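Local coordinates for adenosine deaminase (Burkholderia ambifaria, PDB 4GXW), which is a zinc-bound amidohydrolase of the adenosine and AMP deaminase family that probably removes the amino group from a purine such as adenosine or adenine by hydrolysis, at residues 269-272 against 273-277; 306-309 against 310-314. One frame throughout, in Å; residues are numbered along the deposited sequence.

Interaction 1: residues 269-272 against 273-277; sequences SYYL and RTLPP
Tyr-270 and Thr-274 meet one turn apart on the short helix 269-274, a local contact at a helix end, between strands 261-264 and 295-298. The threonine lies over one face of the tyrosine ring: its methyl CG2 stands 4.0 Å from the ring centroid, a CH-pi contact. Its hydroxyl turns back on the helix. With OG1 between the backbone N and the carbonyl carbon (chi1 58°), it donates to Tyr-270 O over 2.8 Å, from above the carbonyl plane. Thr-274 N also donates to that oxygen, which is thus gripped twice. Arg-273 brings NH2 to the ring's edge, 3.9 Å from Tyr-270 CD1, the guanidinium plane steeply inclined to the ring at 76°; its NH1 is held by Pro-73 O. The helix follows strand 261-264 of the TIM-barrel fold of this family, whose loops at the strands' C-terminal ends surround the metal site. Leu-275, the first residue beyond helical geometry, still donates from N to Tyr-271 O at 3.1 Å. Its CD1 packs 3.9 Å from Tyr-271 CD1, the two side chains running alongside each other. One water donates to both Leu-272 O and Leu-275 O, bridging the exit from the helix.

Interaction 2: residues 306-309 against 310-314; sequences HKVN and PSEAW
Lys-307 meets Glu-312 through water: one molecule donates to Lys-307 O and to Glu-312 OE2, 2.8 Å from each. Lys-307 is the first residue past helix 303-306 and has positive phi, which turns the chain toward the next helix. Val-308 follows in an extended conformation. Its methyl CG2, swung to the side opposite the backbone N, lies along the first turn of helix 310-319, 3.8 Å from Glu-312 CB and 4.1 Å from Ala-313 CB. Asn-309 is the N-cap, and with Glu-312 it forms a capping box, the reciprocal exchange by which a helix start is commonly closed. Asn-309 OD1 accepts from Glu-312 N at 2.9 Å; chi1 of 67° swings the amide back over the first turn. In return, the Glu-312 side chain crosses that of Asn-309 at about a right angle, yet its carboxylate plane lies only 18° from the amide plane, and OE1 accepts from Asn-309 N at 2.9 Å through its anti lone pair, the N-H pointing nearly straight (162°). Asn-309 O completes the turn by accepting from Ala-313 N. Just beyond the cap, Ser-311 OG bonds to His-108 and the Trp-314 ring packs on helix 325-338. A carboxylate at the N-terminal end of a helix faces the positive end of the helix dipole, which would favour its ionised form, while the water takes up its second oxygen.

How the interactions relate
Along the chain the two contacts come in series, neither nested nor crossed. Interaction 1 closes the end of helix 269-274, in the connection that leaves strand 261-264. After strand 295-298, which pairs in parallel with 261-264, comes the zinc ligand Asp-301, then helix 303-306, and interaction 2 opens helix 310-319. One contact thus finishes a helix and the other starts one, with centres about 17 Å apart. They touch where Ser-269 OG packs 3.5 Å from His-306 NE2. Arg-69 bonds to Ser-269 and also lies against His-306, so the loop carrying it spans both. Each contact also approaches Asp-301, the side chains of Ser-269 and Val-308 lying about 7 Å from its own.

Interaction 1: residues 269-272 against 273-277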
loop_
_atom_site.group_PDB
_atom_site.type_symbol
_atom_site.label_atom_id
_atom_site.label_comp_id
_atom_site.label_asym_id
_atom_site.label_seq_id
_atom_site.Cartn_x
_atom_site.Cartn_y
_atom_site.Cartn_z
ATOM N N SER A 269 -3.242 -1.937 -11.153
ATOM C CA SER A 269 -2.920 -1.998 -12.575
ATOM C C SER A 269 -3.715 -3.067 -13.311
ATOM O O SER A 269 -4.120 -2.858 -14.460
ATOM C CB SER A 269 -1.426 -2.245 -12.792
ATOM O OG SER A 269 -0.641 -1.219 -12.216
ATOM N N TYR A 270 -3.899 -4.220 -12.669
ATOM C CA TYR A 270 -4.601 -5.322 -13.310
ATOM C C TYR A 270 -5.989 -4.899 -13.788
ATOM O O TYR A 270 -6.351 -5.149 -14.941
ATOM C CB TYR A 270 -4.680 -6.548 -12.383
ATOM C CG TYR A 270 -5.510 -7.684 -12.957
ATOM C CD1 TYR A 270 -4.981 -8.574 -13.891
ATOM C CD2 TYR A 270 -6.833 -7.860 -12.566
ATOM C CE1 TYR A 270 -5.762 -9.605 -14.412
ATOM C CE2 TYR A 270 -7.610 -8.877 -13.081
ATOM C CZ TYR A 270 -7.071 -9.744 -13.998
ATOM O OH TYR A 270 -7.846 -10.761 -14.489
ATOM N N TYR A 271 -6.773 -4.271 -12.915
ATOM C CA TYR A 271 -8.119 -3.883 -13.327
ATOM C C TYR A 271 -8.132 -2.747 -14.346
ATOM O O TYR A 271 -8.987 -2.735 -15.224
ATOM C CB TYR A 271 -9.055 -3.619 -12.128
ATOM C CG TYR A 271 -9.482 -4.911 -11.456
ATOM C CD1 TYR A 271 -10.219 -5.863 -12.155
ATOM C CD2 TYR A 271 -9.134 -5.189 -10.139
ATOM C CE1 TYR A 271 -10.594 -7.064 -11.567
ATOM C CE2 TYR A 271 -9.508 -6.388 -9.536
ATOM C CZ TYR A 271 -10.237 -7.322 -10.255
ATOM O OH TYR A 271 -10.603 -8.507 -9.662
ATOM N N LEU A 272 -7.184 -1.817 -14.247
ATOM C CA LEU A 272 -7.064 -0.760 -15.259
ATOM C C LEU A 272 -6.746 -1.340 -16.635
ATOM O O LEU A 272 -7.202 -0.834 -17.661
ATOM C CB LEU A 272 -5.983 0.255 -14.863
ATOM C CG LEU A 272 -6.375 1.299 -13.814
ATOM C CD1 LEU A 272 -5.153 2.030 -13.283
ATOM C CD2 LEU A 272 -7.344 2.281 -14.437
ATOM N N ARG A 273 -5.962 -2.410 -16.650
ATOM C CA ARG A 273 -5.499 -3.001 -17.893
ATOM C C ARG A 273 -6.554 -3.912 -18.520
ATOM O O ARG A 273 -6.684 -3.968 -19.746
ATOM C CB ARG A 273 -4.204 -3.769 -17.617
ATOM C CG ARG A 273 -3.490 -4.309 -18.827
ATOM C CD ARG A 273 -2.116 -4.863 -18.437
ATOM N NE ARG A 273 -2.180 -5.920 -17.426
ATOM C CZ ARG A 273 -1.740 -5.802 -16.178
ATOM N NH1 ARG A 273 -1.214 -4.655 -15.757
ATOM N NH2 ARG A 273 -1.831 -6.828 -15.341
ATOM N N THR A 274 -7.328 -4.606 -17.689
ATOM C CA THR A 274 -8.227 -5.649 -18.185
ATOM C C THR A 274 -9.682 -5.226 -18.392
ATOM O O THR A 274 -10.396 -5.839 -19.184
ATOM C CB THR A 274 -8.187 -6.929 -17.297
ATOM O OG1 THR A 274 -8.548 -6.597 -15.947
ATOM C CG2 THR A 274 -6.808 -7.553 -17.319
ATOM N N LEU A 275 -10.123 -4.194 -17.681
ATOM C CA LEU A 275 -11.479 -3.673 -17.850
ATOM C C LEU A 275 -11.502 -2.561 -18.906
ATOM O O LEU A 275 -10.593 -1.735 -18.946
ATOM C CB LEU A 275 -12.009 -3.134 -16.519
ATOM C CG LEU A 275 -12.156 -4.144 -15.380
ATOM C CD1 LEU A 275 -12.619 -3.470 -14.099
ATOM C CD2 LEU A 275 -13.131 -5.231 -15.787
ATOM N N PRO A 276 -12.529 -2.546 -19.773
ATOM C CA PRO A 276 -12.645 -1.452 -20.744
ATOM C C PRO A 276 -12.763 -0.129 -20.005
ATOM O O PRO A 276 -13.368 -0.089 -18.937
ATOM C CB PRO A 276 -13.966 -1.754 -21.464
ATOM C CG PRO A 276 -14.189 -3.211 -21.265
ATOM C CD PRO A 276 -13.632 -3.512 -19.898
ATOM N N PRO A 277 -12.187 0.949 -20.555
ATOM C CA PRO A 277 -12.231 2.213 -19.811
ATOM C C PRO A 277 -13.640 2.698 -19.435
ATOM O O PRO A 277 -13.784 3.322 -18.382
ATOM C CB PRO A 277 -11.519 3.212 -20.745
ATOM C CG PRO A 277 -11.310 2.496 -22.041
ATOM C CD PRO A 277 -11.312 1.032 -21.733
HETATM O O HOH W 1 -9.518 0.689 -18.041
#

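Interaction 2: residues 306-309 against 310-314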
loop_
_atom_site.group_PDB
_atom_site.type_symbol
_atom_site.label_atom_id
_atom_site.label_comp_id
_atom_site.label_asym_id
_atom_site.label_seq_id
_atom_site.Cartn_x
_atom_site.Cartn_y
_atom_site.Cartn_z
ATOM N N HIS A 306 2.550 4.715 -10.005
ATOM C CA HIS A 306 1.134 4.812 -10.361
ATOM C C HIS A 306 0.699 6.264 -10.546
ATOM O O HIS A 306 -0.422 6.520 -10.978
ATOM C CB HIS A 306 0.252 4.191 -9.276
ATOM C CG HIS A 306 0.234 2.693 -9.276
ATOM N ND1 HIS A 306 -0.751 1.973 -8.631
ATOM C CD2 HIS A 306 1.072 1.783 -9.823
ATOM C CE1 HIS A 306 -0.514 0.682 -8.784
ATOM N NE2 HIS A 306 0.584 0.538 -9.503
ATOM N N LYS A 307 1.577 7.203 -10.202
ATOM C CA LYS A 307 1.257 8.633 -10.244
ATOM C C LYS A 307 0.034 8.958 -9.394
ATOM O O LYS A 307 -0.890 9.648 -9.843
ATOM C CB LYS A 307 1.032 9.117 -11.682
ATOM C CG LYS A 307 2.226 8.928 -12.606
ATOM C CD LYS A 307 1.901 9.421 -14.017
ATOM C CE LYS A 307 3.050 9.168 -14.982
ATOM N NZ LYS A 307 2.704 9.497 -16.394
ATOM N N VAL A 308 0.030 8.467 -8.161
ATOM C CA VAL A 308 -1.060 8.731 -7.232
ATOM C C VAL A 308 -0.509 8.977 -5.828
ATOM O O VAL A 308 0.250 8.165 -5.300
ATOM C CB VAL A 308 -2.116 7.576 -7.262
ATOM C CG1 VAL A 308 -1.507 6.234 -6.825
ATOM C CG2 VAL A 308 -3.351 7.921 -6.434
ATOM N N ASN A 309 -0.859 10.115 -5.238
ATOM C CA ASN A 309 -0.469 10.401 -3.855
ATOM C C ASN A 309 -1.638 10.045 -2.909
ATOM O O ASN A 309 -2.743 9.745 -3.388
ATOM C CB ASN A 309 0.037 11.850 -3.721
ATOM C CG ASN A 309 -1.049 12.880 -3.947
ATOM O OD1 ASN A 309 -2.149 12.768 -3.402
ATOM N ND2 ASN A 309 -0.742 13.907 -4.748
ATOM N N PRO A 310 -1.415 10.057 -1.573
ATOM C CA PRO A 310 -2.488 9.635 -0.665
ATOM C C PRO A 310 -3.764 10.475 -0.811
ATOM O O PRO A 310 -4.856 9.904 -0.776
ATOM C CB PRO A 310 -1.859 9.810 0.720
ATOM C CG PRO A 310 -0.388 9.533 0.477
ATOM C CD PRO A 310 -0.119 10.165 -0.873
ATOM N N SER A 311 -3.644 11.790 -0.985
ATOM C CA SER A 311 -4.828 12.634 -1.168
ATOM C C SER A 311 -5.626 12.244 -2.411
ATOM O O SER A 311 -6.862 12.288 -2.408
ATOM C CB SER A 311 -4.440 14.117 -1.221
ATOM O OG SER A 311 -3.809 14.509 -0.014
ATOM N N GLU A 312 -4.915 11.858 -3.467
ATOM C CA GLU A 312 -5.539 11.440 -4.714
ATOM C C GLU A 312 -6.200 10.065 -4.608
ATOM O O GLU A 312 -7.247 9.827 -5.220
ATOM C CB GLU A 312 -4.504 11.447 -5.843
ATOM C CG GLU A 312 -4.082 12.840 -6.301
ATOM C CD GLU A 312 -2.928 12.814 -7.286
ATOM O OE1 GLU A 312 -2.010 11.981 -7.108
ATOM O OE2 GLU A 312 -2.940 13.615 -8.251
ATOM N N ALA A 313 -5.589 9.156 -3.850
ATOM C CA ALA A 313 -6.195 7.847 -3.661
ATOM C C ALA A 313 -7.547 7.960 -2.963
ATOM O O ALA A 313 -8.520 7.325 -3.369
ATOM C CB ALA A 313 -5.245 6.916 -2.900
ATOM N N TRP A 314 -7.606 8.804 -1.937
ATOM C CA TRP A 314 -8.856 9.095 -1.252
ATOM C C TRP A 314 -9.870 9.784 -2.183
ATOM O O TRP A 314 -11.049 9.420 -2.215
ATOM C CB TRP A 314 -8.575 9.900 0.036
ATOM C CG TRP A 314 -8.043 8.998 1.090
ATOM C CD1 TRP A 314 -6.758 8.561 1.225
ATOM C CD2 TRP A 314 -8.802 8.337 2.114
ATOM N NE1 TRP A 314 -6.664 7.688 2.287
ATOM C CE2 TRP A 314 -7.904 7.532 2.843
ATOM C CE3 TRP A 314 -10.148 8.359 2.489
ATOM C CZ2 TRP A 314 -8.316 6.751 3.929
ATOM C CZ3 TRP A 314 -10.553 7.587 3.561
ATOM C CH2 TRP A 314 -9.640 6.794 4.268
HETATM O O HOH W 2 -1.799 12.203 -10.390
#